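Local coordinates for protein thiosulfate sulfurtransferase (PDB 1YT8) that probably transfers sulfur from thiosulfate to cyanide, using a single chain that carries four rhodanese-like domains in tandem, at residues Phe109-Asn113 and Tyr490-Tyr494; Ala134-Gln138 and Gly224-Gln230; Arg281-Asp287 and Gly322-Val328; Tyr404-Pro410 and Thr475-Leu481. One frame throughout, in Å; residues are numbered along the deposited sequence.

Contact 1: residues Phe109-Asn113 and Tyr490-Tyr494; sequences FRDVN and YRRPY
A chi1 of 166° sets the Tyr490 ring opposite its own backbone nitrogen and carries it toward the 109-113 loop, while Arg110 bends at chi3 (-70°) so that its guanidinium comes back to the same hydroxyl. Tyr490 OH donates to Asp111 OD2 over 2.7 Å, the carboxylate standing nearly upright to the ring (84° between planes) and being met from above its own plane. Arg110 NH2 gives a longer, bent bond of 3.2 Å to Tyr490 OH, so one phenol oxygen is gripped from two consecutive residues. The other carboxylate oxygen, Asp111 OD1, accepts the amide Val112 N at 2.7 Å and forms a salt bridge with Lys117, which fixes the rotation of the group. Next to this polar cluster Val112 divides its branches: CG1 rests 3.9 Å from Tyr490 CD2, and CG2 lies 3.4 Å from Tyr494 OH. Arg492 lays its guanidinium face against Val112 and pairs with Glu32. Two waters extend the junction through Asn113 OD1, one linking it to Tyr494 OH and the other to Arg492 NH2; the amide nitrogen of Asn113 is held by Asp315. Neither segment is regular helix or strand, and the result is a buried loop-to-loop seam of a multidomain chain, joining the connection that follows the first five-stranded sheet to the one that follows the fourth.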
# COMPACT_ATOMS: atom_id res chain seq x y z
N PHE A 109 12.19 -11.64 -5.36
CA PHE A 109 11.88 -11.40 -3.96
C PHE A 109 10.49 -11.88 -3.58
O PHE A 109 9.59 -11.93 -4.42
CB PHE A 109 11.93 -9.89 -3.67
CG PHE A 109 13.29 -9.27 -3.87
CD1 PHE A 109 14.10 -9.00 -2.77
CD2 PHE A 109 13.74 -8.93 -5.14
CE1 PHE A 109 15.35 -8.39 -2.94
CE2 PHE A 109 14.98 -8.32 -5.32
CZ PHE A 109 15.79 -8.05 -4.22
N ARG A 110 10.31 -12.24 -2.32
CA ARG A 110 8.99 -12.65 -1.86
C ARG A 110 8.46 -11.53 -0.98
O ARG A 110 9.15 -10.52 -0.77
CB ARG A 110 9.04 -13.96 -1.07
CG ARG A 110 9.95 -13.94 0.13
CD ARG A 110 9.68 -15.13 1.05
NE ARG A 110 8.39 -15.01 1.73
CZ ARG A 110 7.28 -15.63 1.35
NH1 ARG A 110 7.27 -16.42 0.29
NH2 ARG A 110 6.16 -15.43 2.04
N ASP A 111 7.24 -11.70 -0.49
CA ASP A 111 6.54 -10.73 0.36
C ASP A 111 6.09 -9.50 -0.42
O ASP A 111 6.10 -9.50 -1.65
CB ASP A 111 7.43 -10.32 1.55
CG ASP A 111 6.62 -10.10 2.82
OD1 ASP A 111 6.00 -9.02 2.97
OD2 ASP A 111 6.59 -11.01 3.67
N VAL A 112 5.68 -8.45 0.30
CA VAL A 112 5.20 -7.22 -0.33
C VAL A 112 5.96 -5.98 0.14
O VAL A 112 6.62 -6.00 1.18
CB VAL A 112 3.69 -7.01 -0.04
CG1 VAL A 112 2.89 -8.18 -0.59
CG2 VAL A 112 3.45 -6.86 1.46
N ASN A 113 5.87 -4.90 -0.64
CA ASN A 113 6.54 -3.62 -0.35
C ASN A 113 8.02 -3.87 -0.09
O ASN A 113 8.62 -3.29 0.83
CB ASN A 113 5.89 -2.96 0.87
CG ASN A 113 4.37 -2.92 0.79
OD1 ASN A 113 3.69 -3.31 1.73
ND2 ASN A 113 3.84 -2.44 -0.33
N TYR A 490 -2.28 -11.72 0.44
CA TYR A 490 -1.12 -12.35 1.04
C TYR A 490 -1.25 -12.22 2.55
O TYR A 490 -1.48 -11.12 3.07
CB TYR A 490 0.16 -11.65 0.58
CG TYR A 490 1.39 -12.02 1.39
CD1 TYR A 490 1.78 -13.36 1.54
CD2 TYR A 490 2.17 -11.04 1.99
CE1 TYR A 490 2.92 -13.70 2.28
CE2 TYR A 490 3.31 -11.37 2.73
CZ TYR A 490 3.68 -12.70 2.87
OH TYR A 490 4.82 -13.02 3.58
N ARG A 491 -1.12 -13.33 3.26
CA ARG A 491 -1.23 -13.34 4.72
C ARG A 491 0.05 -12.76 5.32
O ARG A 491 1.02 -13.48 5.56
CB ARG A 491 -1.44 -14.77 5.21
CG ARG A 491 -1.74 -14.90 6.69
CD ARG A 491 -1.92 -16.37 7.08
NE ARG A 491 -2.30 -16.54 8.48
CZ ARG A 491 -2.49 -17.72 9.06
NH1 ARG A 491 -2.33 -18.84 8.35
NH2 ARG A 491 -2.83 -17.80 10.34
N ARG A 492 0.06 -11.45 5.54
CA ARG A 492 1.22 -10.78 6.11
C ARG A 492 1.48 -11.24 7.55
O ARG A 492 0.64 -11.09 8.43
CB ARG A 492 1.00 -9.26 6.06
CG ARG A 492 0.82 -8.71 4.64
CD ARG A 492 0.07 -7.39 4.66
NE ARG A 492 0.08 -6.70 3.37
CZ ARG A 492 -0.55 -7.11 2.27
NH1 ARG A 492 -1.26 -8.23 2.28
NH2 ARG A 492 -0.49 -6.38 1.16
N PRO A 493 2.67 -11.82 7.80
CA PRO A 493 3.03 -12.30 9.13
C PRO A 493 3.12 -11.18 10.16
O PRO A 493 3.12 -11.44 11.36
CB PRO A 493 4.39 -12.97 8.91
CG PRO A 493 4.35 -13.36 7.47
CD PRO A 493 3.72 -12.15 6.83
N TYR A 494 3.19 -9.95 9.68
CA TYR A 494 3.30 -8.80 10.57
C TYR A 494 1.98 -8.06 10.80
O TYR A 494 1.97 -6.93 11.31
CB TYR A 494 4.36 -7.83 10.05
CG TYR A 494 4.11 -7.35 8.64
CD1 TYR A 494 3.45 -6.15 8.40
CD2 TYR A 494 4.54 -8.10 7.55
CE1 TYR A 494 3.22 -5.69 7.10
CE2 TYR A 494 4.32 -7.65 6.24
CZ TYR A 494 3.66 -6.45 6.03
OH TYR A 494 3.47 -5.99 4.75
O HOH W 1 3.87 -3.35 4.52
O HOH W 2 1.13 -3.79 2.26

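Contact 2: residues Ala134-Gln138 and Gly224-Gln230; sequences AEEVQ and GWTLAGQ
Val137 meets the indole of Trp225 at its edge: Val137 CG1 approaches Trp225 CZ3 to 3.8 Å, with CB in the ring plane and the two side chains crossing at about a right angle. The end of the Gln230 amide comes down on one face of the same indole, standing nearly upright to it. Trp225 reaches helix 134-142 because its CG is anti to the backbone N (chi1 -160°), which swings the ring back although its CB starts out the other way. Gln138 and Gln230 slide past each other in opposite directions, their amide planes 82° apart, so the meeting is largely one of chain against amide. Ala134 approaches most closely to Trp225 in its backbone, and its methyl group meets a second small side chain, CB lying 3.7 Å from Ala228 CB. Glu135, bent at chi2, curls back along the outer side, where a water donates to both Glu135 OE2 and Ala228 O. Gly229, with positive phi, ends the second helix in a Schellman motif, and Gln230 N returns to Trp225 O at 3.0 Å. The contact joins the helices that follow the first and last strands of a 1-5-4-2-3 parallel sheet, the alpha/beta layout of a rhodanese-like domain.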
# COMPACT_ATOMS: atom_id res chain seq x y z
N ALA A 134 13.36 -7.11 23.12
CA ALA A 134 12.05 -7.13 23.76
C ALA A 134 12.22 -7.25 25.28
O ALA A 134 11.52 -6.59 26.06
CB ALA A 134 11.23 -8.30 23.25
N GLU A 135 13.16 -8.09 25.70
CA GLU A 135 13.42 -8.30 27.12
C GLU A 135 13.96 -7.06 27.80
O GLU A 135 13.67 -6.81 28.98
CB GLU A 135 14.41 -9.46 27.32
CG GLU A 135 13.88 -10.83 26.93
CD GLU A 135 14.04 -11.14 25.45
OE1 GLU A 135 14.49 -10.26 24.68
OE2 GLU A 135 13.71 -12.27 25.04
N GLU A 136 14.75 -6.27 27.08
CA GLU A 136 15.30 -5.05 27.67
C GLU A 136 14.20 -4.03 27.87
O GLU A 136 14.17 -3.33 28.89
CB GLU A 136 16.39 -4.47 26.77
CG GLU A 136 17.67 -5.29 26.75
CD GLU A 136 18.74 -4.68 25.87
OE1 GLU A 136 18.56 -4.67 24.63
OE2 GLU A 136 19.77 -4.21 26.42
N VAL A 137 13.28 -3.94 26.91
CA VAL A 137 12.18 -2.99 27.01
C VAL A 137 11.23 -3.43 28.12
O VAL A 137 10.69 -2.61 28.86
CB VAL A 137 11.43 -2.87 25.67
CG1 VAL A 137 10.24 -1.91 25.80
CG2 VAL A 137 12.39 -2.39 24.60
N GLN A 138 11.03 -4.74 28.25
CA GLN A 138 10.16 -5.26 29.31
C GLN A 138 10.76 -4.89 30.67
O GLN A 138 10.05 -4.55 31.61
CB GLN A 138 10.04 -6.78 29.22
CG GLN A 138 9.22 -7.41 30.34
CD GLN A 138 7.78 -6.95 30.33
OE1 GLN A 138 7.36 -6.12 31.15
NE2 GLN A 138 7.01 -7.46 29.38
N GLY A 224 8.50 -9.71 17.88
CA GLY A 224 9.55 -10.01 18.84
C GLY A 224 9.03 -10.07 20.26
O GLY A 224 9.54 -10.82 21.09
N TRP A 225 8.02 -9.25 20.55
CA TRP A 225 7.42 -9.21 21.88
C TRP A 225 6.76 -10.57 22.16
O TRP A 225 6.92 -11.14 23.24
CB TRP A 225 6.38 -8.08 21.94
CG TRP A 225 6.03 -7.63 23.33
CD1 TRP A 225 4.95 -8.01 24.08
CD2 TRP A 225 6.78 -6.71 24.15
NE1 TRP A 225 4.97 -7.38 25.30
CE2 TRP A 225 6.08 -6.58 25.37
CE3 TRP A 225 7.96 -5.99 23.96
CZ2 TRP A 225 6.54 -5.75 26.41
CZ3 TRP A 225 8.42 -5.16 24.99
CH2 TRP A 225 7.70 -5.05 26.20
N THR A 226 6.03 -11.08 21.17
CA THR A 226 5.37 -12.37 21.30
C THR A 226 6.40 -13.49 21.39
O THR A 226 6.29 -14.38 22.23
CB THR A 226 4.44 -12.63 20.09
OG1 THR A 226 3.41 -11.64 20.07
CG2 THR A 226 3.81 -14.01 20.18
N LEU A 227 7.40 -13.45 20.52
CA LEU A 227 8.44 -14.48 20.52
C LEU A 227 9.20 -14.50 21.84
O LEU A 227 9.72 -15.54 22.25
CB LEU A 227 9.42 -14.25 19.36
CG LEU A 227 8.85 -14.36 17.95
CD1 LEU A 227 9.94 -14.04 16.93
CD2 LEU A 227 8.29 -15.75 17.72
N ALA A 228 9.25 -13.36 22.52
CA ALA A 228 9.93 -13.26 23.80
C ALA A 228 9.02 -13.77 24.92
O ALA A 228 9.42 -13.84 26.08
CB ALA A 228 10.33 -11.81 24.07
N GLY A 229 7.79 -14.12 24.55
CA GLY A 229 6.83 -14.63 25.52
C GLY A 229 6.21 -13.54 26.37
O GLY A 229 5.67 -13.82 27.45
N GLN A 230 6.27 -12.31 25.89
CA GLN A 230 5.70 -11.19 26.63
C GLN A 230 4.27 -10.90 26.19
O GLN A 230 3.81 -11.44 25.18
CB GLN A 230 6.62 -9.98 26.47
CG GLN A 230 7.94 -10.25 27.18
CD GLN A 230 9.07 -9.33 26.77
OE1 GLN A 230 8.86 -8.32 26.09
NE2 GLN A 230 10.28 -9.68 27.18
O HOH W 3 12.44 -13.97 26.61

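Contact 3: residues Arg281-Asp287 and Gly322-Val328; sequences RTTYLLD and GARLVLV
Strands 283-287 and 324-328 run parallel, 4.6 Å apart at closest approach and 19° from exact alignment, with Thr283 facing Arg324 and each later residue facing its counterpart down to Asp287 and Val328. The ladder alternates from Arg324 N bonding Thr282 O, through Tyr284 N to Arg324 O at 2.9 Å, to Val328 N bonding Leu286 O at 2.8 Å. On the side of Thr283 and Leu285, Leu285 CD1 fits between two valines, 3.8 Å from both Val326 CG1 and Val328 CG2; helix 269-277 packs on this layer. The side of Tyr284 and Leu286 is occupied differently: Tyr284 CE2 meets Ala323 CB at 3.5 Å, and Leu325 CD1 comes in at the edge of the phenol ring. These are neighbouring strands within the 1-5-4-2-3 parallel sheet of a rhodanese-like domain, with strand 303-304 beyond the first and strand 348-352 beyond the second. Polar groups finish the N-terminal end. Arg324, bent at chi3 (51°), brings NE to Thr283 OG1 over 3.3 Å, the hydroxyl oxygen lying in the guanidinium plane, and lays one face of that plane under Arg281 CB. Arg281 folds at chi2 and chi3 and turns NH2 to Gly322 O, 3.0 Å away. The two guanidinium groups are close, but each has its own acid, Glu23 for Arg281 and Glu278 for Arg324, which probably offsets their like charge; Trp275 adds a cation-pi contact to Arg324.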
# COMPACT_ATOMS: atom_id res chain seq x y z
N ARG A 281 6.82 13.30 -18.24
CA ARG A 281 7.07 12.80 -16.89
C ARG A 281 5.79 12.53 -16.11
O ARG A 281 4.74 13.12 -16.36
CB ARG A 281 7.93 13.79 -16.09
CG ARG A 281 9.37 13.96 -16.58
CD ARG A 281 10.15 12.65 -16.53
NE ARG A 281 10.28 12.09 -15.18
CZ ARG A 281 11.01 12.62 -14.21
NH1 ARG A 281 11.70 13.74 -14.41
NH2 ARG A 281 11.07 12.02 -13.02
N THR A 282 5.90 11.61 -15.15
CA THR A 282 4.79 11.25 -14.27
C THR A 282 5.03 12.00 -12.97
O THR A 282 6.09 11.88 -12.37
CB THR A 282 4.78 9.74 -13.96
OG1 THR A 282 4.55 8.99 -15.16
CG2 THR A 282 3.70 9.42 -12.94
N THR A 283 4.04 12.78 -12.53
CA THR A 283 4.17 13.55 -11.30
C THR A 283 3.02 13.23 -10.35
O THR A 283 1.87 13.50 -10.65
CB THR A 283 4.16 15.07 -11.59
OG1 THR A 283 5.24 15.40 -12.47
CG2 THR A 283 4.31 15.87 -10.30
N TYR A 284 3.35 12.63 -9.21
CA TYR A 284 2.36 12.26 -8.21
C TYR A 284 2.29 13.36 -7.15
O TYR A 284 3.30 13.69 -6.53
CB TYR A 284 2.75 10.96 -7.50
CG TYR A 284 2.87 9.73 -8.38
CD1 TYR A 284 1.74 9.06 -8.85
CD2 TYR A 284 4.12 9.19 -8.68
CE1 TYR A 284 1.85 7.88 -9.60
CE2 TYR A 284 4.24 8.02 -9.44
CZ TYR A 284 3.11 7.37 -9.89
OH TYR A 284 3.23 6.23 -10.63
N LEU A 285 1.10 13.93 -6.94
CA LEU A 285 0.91 14.97 -5.92
C LEU A 285 0.33 14.24 -4.70
O LEU A 285 -0.82 13.81 -4.73
CB LEU A 285 -0.08 16.02 -6.43
CG LEU A 285 -0.38 17.19 -5.48
CD1 LEU A 285 0.91 17.93 -5.13
CD2 LEU A 285 -1.38 18.13 -6.15
N LEU A 286 1.13 14.14 -3.64
CA LEU A 286 0.72 13.40 -2.44
C LEU A 286 0.69 14.17 -1.12
O LEU A 286 1.64 14.87 -0.78
CB LEU A 286 1.66 12.20 -2.29
CG LEU A 286 1.94 11.43 -3.58
CD1 LEU A 286 3.07 10.44 -3.35
CD2 LEU A 286 0.68 10.72 -4.05
N ASP A 287 -0.40 14.00 -0.37
CA ASP A 287 -0.62 14.65 0.93
C ASP A 287 -0.23 13.65 2.04
O ASP A 287 -0.90 12.63 2.21
CB ASP A 287 -2.10 15.02 1.07
CG ASP A 287 -2.38 15.93 2.26
OD1 ASP A 287 -1.87 15.67 3.37
OD2 ASP A 287 -3.15 16.91 2.08
N GLY A 322 10.98 5.72 -11.34
CA GLY A 322 11.58 6.76 -12.15
C GLY A 322 10.70 8.00 -12.20
O GLY A 322 11.12 9.05 -12.69
N ALA A 323 9.48 7.88 -11.67
CA ALA A 323 8.53 8.99 -11.64
C ALA A 323 8.97 10.07 -10.66
O ALA A 323 9.97 9.93 -9.97
CB ALA A 323 7.14 8.49 -11.25
N ARG A 324 8.17 11.14 -10.61
CA ARG A 324 8.42 12.32 -9.80
C ARG A 324 7.34 12.45 -8.71
O ARG A 324 6.17 12.25 -8.99
CB ARG A 324 8.36 13.53 -10.73
CG ARG A 324 9.28 14.66 -10.43
CD ARG A 324 9.65 15.41 -11.72
NE ARG A 324 8.52 15.81 -12.56
CZ ARG A 324 8.64 16.59 -13.63
NH1 ARG A 324 9.85 17.04 -13.97
NH2 ARG A 324 7.59 16.94 -14.36
N LEU A 325 7.75 12.77 -7.48
CA LEU A 325 6.80 12.94 -6.37
C LEU A 325 6.84 14.34 -5.76
O LEU A 325 7.91 14.91 -5.57
CB LEU A 325 7.10 11.93 -5.25
CG LEU A 325 6.67 10.46 -5.39
CD1 LEU A 325 7.26 9.84 -6.63
CD2 LEU A 325 7.12 9.71 -4.15
N VAL A 326 5.67 14.89 -5.45
CA VAL A 326 5.57 16.21 -4.83
C VAL A 326 4.76 16.02 -3.54
O VAL A 326 3.61 15.61 -3.58
CB VAL A 326 4.85 17.22 -5.73
CG1 VAL A 326 4.70 18.56 -5.01
CG2 VAL A 326 5.63 17.41 -7.02
N LEU A 327 5.37 16.33 -2.40
CA LEU A 327 4.69 16.12 -1.12
C LEU A 327 4.09 17.36 -0.47
O LEU A 327 4.71 18.43 -0.44
CB LEU A 327 5.65 15.43 -0.14
CG LEU A 327 6.31 14.14 -0.63
CD1 LEU A 327 6.98 13.45 0.55
CD2 LEU A 327 5.26 13.22 -1.27
N VAL A 328 2.89 17.17 0.08
CA VAL A 328 2.14 18.24 0.74
C VAL A 328 1.91 18.03 2.23
O VAL A 328 1.60 16.93 2.68
CB VAL A 328 0.74 18.39 0.09
CG1 VAL A 328 -0.05 19.51 0.79
CG2 VAL A 328 0.87 18.68 -1.40

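Contact 4: residues Tyr404-Pro410 and Thr475-Leu481; sequences YAKRHIP and TEDGESL
The turn that carries His408, Ile409 and Pro410, matching the His-Ile-Pro-Gly signature of rhodanese domains, is bound to the extended 475-481 segment by one antiparallel bridge. His408 and Glu476 form its hydrogen-bonded pair: His408 N reaches Glu476 O, and Glu476 N reaches His408 O, each over 2.8 Å. Two residues beyond Glu476, Gly478 N donates to Ala405 O at 2.7 Å. The imidazole is the centre of the contact. Its CG stands between the backbone N and the carbonyl carbon (chi1 57°), which folds the ring back over the bridge, so that Glu476 O lies 3.2 Å above the ring centre while the Tyr404 ring lies on the opposite face. Its rotation is set by ND1, which donates in the ring plane to Ile409 O in an almost straight bond (177°). At the far edge, His408 NE2 makes a weak bond to Gly478 O of 3.4 Å, and Ser480 OG also lies near the ring plane. In this rhodanese-like domain the turn leads from helix 401-406 into the short edge strand 413-414, and the tyrosine spans the same connection: Tyr404 OH accepts Leu481 N at 3.1 Å and is also bonded to Ala412 O. Farther out, Arg407 passes across Thr475 at an angle, its CG 3.5 Å from Thr475 OG1, and Pro410 leans on Thr475 CA.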
# COMPACT_ATOMS: atom_id res chain seq x y z
N TYR A 404 -16.17 -10.94 1.93
CA TYR A 404 -17.21 -11.94 1.67
C TYR A 404 -17.47 -12.78 2.92
O TYR A 404 -18.61 -12.97 3.32
CB TYR A 404 -16.78 -12.84 0.51
CG TYR A 404 -17.70 -14.01 0.27
CD1 TYR A 404 -18.88 -13.86 -0.46
CD2 TYR A 404 -17.39 -15.27 0.77
CE1 TYR A 404 -19.73 -14.96 -0.68
CE2 TYR A 404 -18.24 -16.36 0.57
CZ TYR A 404 -19.40 -16.20 -0.16
OH TYR A 404 -20.22 -17.28 -0.36
N ALA A 405 -16.40 -13.29 3.53
CA ALA A 405 -16.50 -14.12 4.73
C ALA A 405 -17.16 -13.38 5.88
O ALA A 405 -17.78 -14.00 6.75
CB ALA A 405 -15.11 -14.60 5.15
N LYS A 406 -17.03 -12.06 5.89
CA LYS A 406 -17.62 -11.26 6.95
C LYS A 406 -19.12 -11.08 6.77
O LYS A 406 -19.89 -11.12 7.73
CB LYS A 406 -16.93 -9.89 7.01
CG LYS A 406 -17.44 -8.97 8.11
CD LYS A 406 -16.58 -7.72 8.25
CE LYS A 406 -17.12 -6.78 9.32
NZ LYS A 406 -17.18 -7.42 10.67
N ARG A 407 -19.55 -10.88 5.52
CA ARG A 407 -20.97 -10.68 5.24
C ARG A 407 -21.24 -10.67 3.74
O ARG A 407 -20.52 -10.03 2.98
CB ARG A 407 -21.41 -9.34 5.84
CG ARG A 407 -22.90 -9.06 5.77
CD ARG A 407 -23.18 -7.65 6.29
NE ARG A 407 -22.52 -6.65 5.46
CZ ARG A 407 -22.47 -5.35 5.74
NH1 ARG A 407 -23.04 -4.88 6.84
NH2 ARG A 407 -21.84 -4.52 4.91
N HIS A 408 -22.29 -11.38 3.32
CA HIS A 408 -22.64 -11.43 1.91
C HIS A 408 -24.10 -11.82 1.72
O HIS A 408 -24.75 -12.31 2.64
CB HIS A 408 -21.72 -12.41 1.17
CG HIS A 408 -21.74 -13.80 1.73
ND1 HIS A 408 -22.77 -14.68 1.50
CD2 HIS A 408 -20.85 -14.45 2.52
CE1 HIS A 408 -22.51 -15.82 2.12
NE2 HIS A 408 -21.35 -15.71 2.74
N ILE A 409 -24.60 -11.59 0.51
CA ILE A 409 -25.98 -11.94 0.19
C ILE A 409 -26.12 -13.45 0.28
O ILE A 409 -25.27 -14.19 -0.23
CB ILE A 409 -26.32 -11.45 -1.24
CG1 ILE A 409 -26.15 -9.93 -1.31
CG2 ILE A 409 -27.74 -11.86 -1.61
CD1 ILE A 409 -26.29 -9.34 -2.70
N PRO A 410 -27.18 -13.95 0.95
CA PRO A 410 -27.38 -15.39 1.09
C PRO A 410 -27.34 -16.13 -0.25
O PRO A 410 -28.03 -15.75 -1.20
CB PRO A 410 -28.76 -15.48 1.74
CG PRO A 410 -28.80 -14.24 2.58
CD PRO A 410 -28.25 -13.20 1.62
N THR A 475 -28.42 -11.31 5.57
CA THR A 475 -27.10 -11.65 5.05
C THR A 475 -26.60 -12.95 5.67
O THR A 475 -27.18 -13.47 6.63
CB THR A 475 -26.06 -10.53 5.33
OG1 THR A 475 -26.02 -10.24 6.73
CG2 THR A 475 -26.42 -9.27 4.55
N GLU A 476 -25.53 -13.47 5.10
CA GLU A 476 -24.93 -14.72 5.53
C GLU A 476 -23.43 -14.48 5.66
O GLU A 476 -22.87 -13.64 4.95
CB GLU A 476 -25.23 -15.79 4.47
CG GLU A 476 -24.62 -17.16 4.67
CD GLU A 476 -24.98 -18.11 3.53
OE1 GLU A 476 -24.67 -17.79 2.35
OE2 GLU A 476 -25.58 -19.17 3.80
N ASP A 477 -22.77 -15.19 6.58
CA ASP A 477 -21.33 -15.01 6.74
C ASP A 477 -20.59 -16.34 6.62
O ASP A 477 -21.21 -17.40 6.51
CB ASP A 477 -20.99 -14.34 8.08
CG ASP A 477 -21.53 -15.10 9.28
OD1 ASP A 477 -21.64 -16.34 9.21
OD2 ASP A 477 -21.82 -14.44 10.30
N GLY A 478 -19.26 -16.28 6.65
CA GLY A 478 -18.46 -17.48 6.52
C GLY A 478 -18.15 -17.76 5.07
O GLY A 478 -18.61 -17.03 4.18
N GLU A 479 -17.38 -18.81 4.82
CA GLU A 479 -17.01 -19.19 3.46
C GLU A 479 -18.11 -20.09 2.90
O GLU A 479 -17.89 -21.26 2.60
CB GLU A 479 -15.68 -19.94 3.47
CG GLU A 479 -14.57 -19.20 4.21
CD GLU A 479 -13.24 -19.93 4.15
OE1 GLU A 479 -13.18 -21.10 4.59
OE2 GLU A 479 -12.26 -19.34 3.66
N SER A 480 -19.31 -19.52 2.76
CA SER A 480 -20.47 -20.26 2.28
C SER A 480 -20.26 -21.00 0.96
O SER A 480 -20.51 -22.21 0.88
CB SER A 480 -21.66 -19.30 2.15
OG SER A 480 -21.86 -18.62 3.37
N LEU A 481 -19.82 -20.29 -0.06
CA LEU A 481 -19.59 -20.90 -1.36
C LEU A 481 -18.45 -20.22 -2.11
O LEU A 481 -18.64 -19.14 -2.67
CB LEU A 481 -20.87 -20.83 -2.20
CG LEU A 481 -20.84 -21.51 -3.57
CD1 LEU A 481 -20.42 -22.96 -3.43
CD2 LEU A 481 -22.21 -21.40 -4.22

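Contact 1 closes the longest loop of the four, and the other three are nested within it along the chain. Its centre is about 23 Å from that of contact 2 and about 26 Å from those of contacts 3 and 4, and none of the four touches another. Contacts 2, 3 and 4 follow one another in sequence and belong to three different rhodanese-like units, their centres 38 to 40 Å apart. Contact 3 lies across the chain's centre from both 2 and 4. A sulfite ion, probably from the crystallisation liquor, lies about 5 Å from the side chain of Tyr494 in contact 1; a sulfite pocket in this structure is lined by Cys193-Arg198 and Gln312.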